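Side-chain contacts in DUF5037 domain-containing protein (Ruminococcus gnavus, PDB 4GL6), which is of unknown function but belongs to the DUF5037 family and combines two separate four-stranded sheets with packed helices in a single chain: residues E16-E21 / D73-R78; K47-H52 / L80-E85. One frame throughout, in Å; residues are numbered along the deposited sequence.

Contact 1: residues E16-E21 / D73-R78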
loop_
_atom_site.group_PDB
_atom_site.type_symbol
_atom_site.label_atom_id
_atom_site.label_comp_id
_atom_site.label_asym_id
_atom_site.label_seq_id
_atom_site.Cartn_x
_atom_site.Cartn_y
_atom_site.Cartn_z
ATOM N N GLU A 16 -14.511 1.656 18.100
ATOM C CA GLU A 16 -15.597 0.757 18.509
ATOM C C GLU A 16 -15.603 -0.550 17.710
ATOM O O GLU A 16 -15.866 -1.601 18.274
ATOM C CB GLU A 16 -16.977 1.428 18.393
ATOM C CG GLU A 16 -17.259 2.486 19.460
ATOM C CD GLU A 16 -18.620 3.175 19.306
ATOM O OE1 GLU A 16 -19.281 3.020 18.253
ATOM O OE2 GLU A 16 -19.039 3.888 20.248
ATOM N N GLU A 17 -15.286 -0.486 16.419
ATOM C CA GLU A 17 -15.297 -1.679 15.561
ATOM C C GLU A 17 -14.079 -2.597 15.740
ATOM O O GLU A 17 -14.230 -3.810 15.610
ATOM C CB GLU A 17 -15.425 -1.270 14.080
ATOM C CG GLU A 17 -15.716 -2.396 13.075
ATOM C CD GLU A 17 -17.091 -3.047 13.218
ATOM O OE1 GLU A 17 -17.971 -2.525 13.941
ATOM O OE2 GLU A 17 -17.310 -4.098 12.578
ATOM N N TYR A 18 -12.903 -2.040 16.051
ATOM C CA TYR A 18 -11.650 -2.826 16.083
ATOM C C TYR A 18 -10.796 -2.874 17.370
ATOM O O TYR A 18 -9.774 -3.565 17.374
ATOM C CB TYR A 18 -10.788 -2.393 14.872
ATOM C CG TYR A 18 -11.486 -2.570 13.533
ATOM C CD1 TYR A 18 -11.906 -3.835 13.116
ATOM C CD2 TYR A 18 -11.714 -1.495 12.673
ATOM C CE1 TYR A 18 -12.544 -4.025 11.898
ATOM C CE2 TYR A 18 -12.352 -1.678 11.441
ATOM C CZ TYR A 18 -12.764 -2.953 11.063
ATOM O OH TYR A 18 -13.386 -3.195 9.869
ATOM N N GLY A 19 -11.167 -2.158 18.436
ATOM C CA GLY A 19 -10.427 -2.217 19.727
ATOM C C GLY A 19 -9.292 -1.224 19.957
ATOM O O GLY A 19 -9.130 -0.735 21.072
ATOM N N GLU A 20 -8.502 -0.950 18.917
ATOM C CA GLU A 20 -7.399 0.026 18.963
ATOM C C GLU A 20 -7.951 1.420 18.759
ATOM O O GLU A 20 -9.110 1.576 18.385
ATOM C CB GLU A 20 -6.439 -0.183 17.797
ATOM C CG GLU A 20 -5.793 -1.533 17.710
ATOM C CD GLU A 20 -4.951 -1.644 16.465
ATOM O OE1 GLU A 20 -4.145 -0.727 16.175
ATOM O OE2 GLU A 20 -5.103 -2.665 15.778
ATOM N N GLU A 21 -7.102 2.429 18.952
ATOM C CA GLU A 21 -7.482 3.817 18.664
ATOM C C GLU A 21 -6.828 4.238 17.341
ATOM O O GLU A 21 -5.751 3.741 16.965
ATOM C CB GLU A 21 -7.224 4.795 19.818
ATOM C CG GLU A 21 -5.851 4.772 20.461
ATOM C CD GLU A 21 -5.721 5.761 21.618
ATOM O OE1 GLU A 21 -6.611 6.612 21.814
ATOM O OE2 GLU A 21 -4.714 5.693 22.349
ATOM N N ASP A 73 -14.764 0.722 5.169
ATOM C CA ASP A 73 -13.784 1.326 6.114
ATOM C C ASP A 73 -12.304 1.211 5.769
ATOM O O ASP A 73 -11.477 1.953 6.316
ATOM C CB ASP A 73 -14.029 0.886 7.570
ATOM C CG ASP A 73 -13.804 -0.613 7.826
ATOM O OD1 ASP A 73 -13.068 -1.313 7.091
ATOM O OD2 ASP A 73 -14.370 -1.086 8.838
ATOM N N GLY A 74 -11.993 0.266 4.884
ATOM C CA GLY A 74 -10.646 0.048 4.395
ATOM C C GLY A 74 -9.677 -0.634 5.325
ATOM O O GLY A 74 -8.514 -0.749 4.961
ATOM N N TYR A 75 -10.134 -1.106 6.492
ATOM C CA TYR A 75 -9.220 -1.657 7.491
ATOM C C TYR A 75 -8.757 -3.054 7.184
ATOM O O TYR A 75 -7.592 -3.367 7.433
ATOM C CB TYR A 75 -9.766 -1.555 8.932
ATOM C CG TYR A 75 -8.692 -1.820 9.990
ATOM C CD1 TYR A 75 -7.518 -1.051 10.023
ATOM C CD2 TYR A 75 -8.833 -2.834 10.947
ATOM C CE1 TYR A 75 -6.519 -1.285 10.956
ATOM C CE2 TYR A 75 -7.831 -3.072 11.897
ATOM C CZ TYR A 75 -6.676 -2.288 11.890
ATOM O OH TYR A 75 -5.663 -2.456 12.801
ATOM N N GLY A 76 -9.645 -3.901 6.666
ATOM C CA GLY A 76 -9.261 -5.275 6.275
ATOM C C GLY A 76 -8.181 -5.220 5.204
ATOM O O GLY A 76 -7.177 -5.945 5.241
ATOM N N GLN A 77 -8.412 -4.312 4.274
ATOM C CA GLN A 77 -7.492 -3.976 3.212
ATOM C C GLN A 77 -6.117 -3.568 3.774
ATOM O O GLN A 77 -5.084 -4.017 3.281
ATOM C CB GLN A 77 -8.117 -2.816 2.422
ATOM C CG GLN A 77 -7.577 -2.578 1.049
ATOM C CD GLN A 77 -8.426 -1.571 0.294
ATOM O OE1 GLN A 77 -9.316 -1.923 -0.500
ATOM N NE2 GLN A 77 -8.210 -0.311 0.607
ATOM N N ARG A 78 -6.117 -2.714 4.797
ATOM C CA ARG A 78 -4.878 -2.245 5.446
ATOM C C ARG A 78 -4.093 -3.375 6.094
ATOM O O ARG A 78 -2.868 -3.412 5.991
ATOM C CB ARG A 78 -5.157 -1.143 6.491
ATOM C CG ARG A 78 -3.990 -0.748 7.402
ATOM C CD ARG A 78 -2.779 -0.291 6.594
ATOM N NE ARG A 78 -1.517 -0.559 7.275
ATOM C CZ ARG A 78 -0.318 -0.613 6.686
ATOM N NH1 ARG A 78 -0.168 -0.446 5.378
ATOM N NH2 ARG A 78 0.752 -0.874 7.419
#

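Contact 2: residues K47-H52 / L80-E85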
loop_
_atom_site.group_PDB
_atom_site.type_symbol
_atom_site.label_atom_id
_atom_site.label_comp_id
_atom_site.label_asym_id
_atom_site.label_seq_id
_atom_site.Cartn_x
_atom_site.Cartn_y
_atom_site.Cartn_z
ATOM N N LYS A 47 -3.042 4.232 15.803
ATOM C CA LYS A 47 -1.948 4.771 16.632
ATOM C C LYS A 47 -0.799 3.763 16.729
ATOM O O LYS A 47 0.348 4.168 16.793
ATOM C CB LYS A 47 -2.431 5.192 18.033
ATOM C CG LYS A 47 -3.365 6.408 18.104
ATOM C CD LYS A 47 -2.716 7.729 17.705
ATOM C CE LYS A 47 -3.645 8.897 18.027
ATOM N NZ LYS A 47 -3.109 10.203 17.564
ATOM N N ASN A 48 -1.121 2.467 16.710
ATOM C CA ASN A 48 -0.109 1.399 16.726
ATOM C C ASN A 48 0.697 1.218 15.453
ATOM O O ASN A 48 1.723 0.572 15.510
ATOM C CB ASN A 48 -0.738 0.050 17.093
ATOM C CG ASN A 48 -1.331 0.052 18.475
ATOM O OD1 ASN A 48 -0.921 0.824 19.350
ATOM N ND2 ASN A 48 -2.314 -0.815 18.685
ATOM N N ASP A 49 0.237 1.751 14.318
ATOM C CA ASP A 49 0.960 1.676 13.015
ATOM C C ASP A 49 0.882 3.063 12.360
ATOM O O ASP A 49 0.455 3.215 11.218
ATOM C CB ASP A 49 0.313 0.576 12.153
ATOM C CG ASP A 49 1.165 0.138 10.972
ATOM O OD1 ASP A 49 2.322 0.609 10.779
ATOM O OD2 ASP A 49 0.645 -0.721 10.240
ATOM N N PRO A 50 1.350 4.083 13.085
ATOM C CA PRO A 50 1.145 5.467 12.674
ATOM C C PRO A 50 1.822 5.958 11.401
ATOM O O PRO A 50 1.422 7.008 10.909
ATOM C CB PRO A 50 1.686 6.249 13.876
ATOM C CG PRO A 50 2.816 5.410 14.364
ATOM C CD PRO A 50 2.427 3.984 14.097
ATOM N N LYS A 51 2.821 5.243 10.884
ATOM C CA LYS A 51 3.530 5.700 9.680
ATOM C C LYS A 51 2.882 5.235 8.360
ATOM O O LYS A 51 3.282 5.731 7.314
ATOM C CB LYS A 51 4.991 5.231 9.710
ATOM C CG LYS A 51 5.816 5.635 10.929
ATOM C CD LYS A 51 6.296 7.089 10.927
ATOM C CE LYS A 51 7.214 7.356 12.128
ATOM N NZ LYS A 51 7.971 8.636 12.045
ATOM N N HIS A 52 1.898 4.319 8.403
ATOM C CA HIS A 52 1.266 3.740 7.192
ATOM C C HIS A 52 -0.219 3.964 7.066
ATOM O O HIS A 52 -1.035 3.132 7.531
ATOM C CB HIS A 52 1.559 2.268 7.136
ATOM C CG HIS A 52 3.002 1.983 6.934
ATOM N ND1 HIS A 52 3.562 1.978 5.709
ATOM C CD2 HIS A 52 4.018 1.745 7.841
ATOM C CE1 HIS A 52 4.857 1.713 5.826
ATOM N NE2 HIS A 52 5.142 1.572 7.135
ATOM N N LEU A 80 -4.086 -6.447 5.178
ATOM C CA LEU A 80 -3.479 -7.222 4.086
ATOM C C LEU A 80 -2.209 -6.485 3.577
ATOM O O LEU A 80 -1.172 -7.119 3.389
ATOM C CB LEU A 80 -4.490 -7.546 2.969
ATOM C CG LEU A 80 -5.571 -8.623 3.228
ATOM C CD1 LEU A 80 -6.609 -8.641 2.112
ATOM C CD2 LEU A 80 -4.992 -10.028 3.374
ATOM N N ALA A 81 -2.291 -5.163 3.410
ATOM C CA ALA A 81 -1.131 -4.323 3.048
ATOM C C ALA A 81 -0.007 -4.445 4.064
ATOM O O ALA A 81 1.143 -4.585 3.671
ATOM C CB ALA A 81 -1.509 -2.835 2.883
ATOM N N LYS A 82 -0.345 -4.422 5.359
ATOM C CA LYS A 82 0.648 -4.563 6.446
ATOM C C LYS A 82 1.464 -5.866 6.286
ATOM O O LYS A 82 2.700 -5.872 6.454
ATOM C CB LYS A 82 -0.032 -4.494 7.835
ATOM C CG LYS A 82 0.889 -4.522 9.068
ATOM C CD LYS A 82 0.095 -4.326 10.363
ATOM C CE LYS A 82 0.953 -4.530 11.611
ATOM N NZ LYS A 82 2.156 -3.652 11.634
ATOM N N GLN A 83 0.773 -6.945 5.935
ATOM C CA GLN A 83 1.422 -8.241 5.703
ATOM C C GLN A 83 2.294 -8.254 4.461
ATOM O O GLN A 83 3.370 -8.848 4.474
ATOM C CB GLN A 83 0.396 -9.371 5.662
ATOM C CG GLN A 83 -0.076 -9.743 7.045
ATOM C CD GLN A 83 -1.377 -10.468 6.999
ATOM O OE1 GLN A 83 -1.424 -11.701 7.049
ATOM N NE2 GLN A 83 -2.451 -9.709 6.850
HETATM N N MSE A 84 1.826 -7.615 3.394
HETATM C CA MSE A 84 2.597 -7.517 2.131
HETATM C C MSE A 84 3.907 -6.730 2.395
HETATM O O MSE A 84 4.990 -7.160 2.013
HETATM C CB MSE A 84 1.762 -6.879 1.007
HETATM C CG MSE A 84 2.340 -7.114 -0.383
HETATM SE SE MSE A 84 1.549 -5.962 -1.704
HETATM C CE MSE A 84 2.417 -6.575 -3.339
ATOM N N GLU A 85 3.768 -5.609 3.094
ATOM C CA GLU A 85 4.891 -4.779 3.528
ATOM C C GLU A 85 5.890 -5.579 4.364
ATOM O O GLU A 85 7.092 -5.526 4.120
ATOM C CB GLU A 85 4.369 -3.582 4.336
ATOM C CG GLU A 85 3.638 -2.567 3.458
ATOM C CD GLU A 85 2.802 -1.556 4.218
ATOM O OE1 GLU A 85 2.915 -1.429 5.460
ATOM O OE2 GLU A 85 1.998 -0.872 3.547
#

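Contact 1: residues E16-E21 / D73-R78
With CG anti to its carbonyl carbon (chi1 -57°), Tyr18 at the end of helix 6-18 reaches out to the start of helix 75-95, where Tyr75, its own CG anti to the backbone N (chi1 -166°), runs past it in the reverse direction. The two rings meet obliquely, their planes 40° apart. Tyr75 CD2 stands over the middle of the Tyr18 ring, 3.5 Å above its plane, and Tyr75 CB lies 3.6 Å from Tyr18 CE2; Glu17 CG covers the opposite face, leaving the phenol sandwiched between a methylene and a neighbouring ring. At its outer edge Tyr18 OH donates to Asp73 OD2 at 2.5 Å, arriving on the syn side of the carboxylate. The other oxygen of that group, Asp73 OD1, takes the backbone N of Tyr75 at 3.0 Å from above the carboxylate plane, an Asx turn spanning the N-cap residue Gly74 and leading into helix 75-95. One buried acid thus shapes the helix entry and joins it to helix 6-18, which also brings Tyr13 OH into a hydrogen bond with Asp73 OD2. Beyond the helix end, Gly19 with its positive phi redirects the chain, and the extended side chain of Glu20 crosses Tyr75 at about a right angle. Tyr75 OH donates to Glu20 OE2 at 3.0 Å, meeting that oxygen well above the carboxylate plane. Phe22, edge-to-face, and Phe54 also meet the Tyr75 ring.

Contact 2: residues K47-H52 / L80-E85
The side chains of His52 and Glu85 run past one another, antiparallel, with the imidazole and carboxylate planes 37° apart. Glu85 OE1 sits over one face of the ring, displaced toward the rim and 3.5 Å above the plane; the nearest ring atom, His52 ND1, is also 3.5 Å from Glu85 OE1, yet at too poor an angle for a hydrogen bond. The carboxylate has other polar partners: Glu85 OE2 takes the backbone N of Gly103 and pairs with Arg78 NH1, while OE1 lies close to the Arg78 guanidinium. Asp49 and Lys82 reach toward each other from facing sides, and a long salt bridge of 3.6 Å links Asp49 OD2 to Lys82 NZ. The Lys82 chain is extended as far as CE and bends at its last torsion (chi4 56°), which sets NZ beside Asp49 OD2; Lys82 CD lies 3.6 Å from the same Asp49 OD2. Asp49 and His52 begin and end a type I beta turn in the loop joining strands 40-46 and 54-59 of the antiparallel sheet, and this turn rests against helix 75-95. Asp49 OD2 and Glu85 OE1 are 5.3 Å apart, and Arg78, salt-bridged to both acids, probably offsets their charges. An alanine in place of His52 removes the ring under Glu85 OE1 and would probably open a gap between turn and helix. Tyr100 and a glycerol, probably from the crystallisation liquor, also meet the imidazole.

Both contacts draw on helix 75-95, contact 1 at its first turn and contact 2 farther along, with centres 12 Å apart. Each brings to it a different part around the antiparallel sheet: the end of helix 6-18 in one, the loop between strands 40-46 and 54-59 in the other. Contact 1 is the more buried on its 73-78 side and mixes aromatic packing with phenol-to-carboxylate bonds; contact 2, nearer the centre of the chain yet flanked by an exposed lysine, depends on charge. Arg78 connects them, its guanidinium reaching from 73-78 to Asp49 and Glu85, and Asn48 adds a weak hydrogen bond to Glu20.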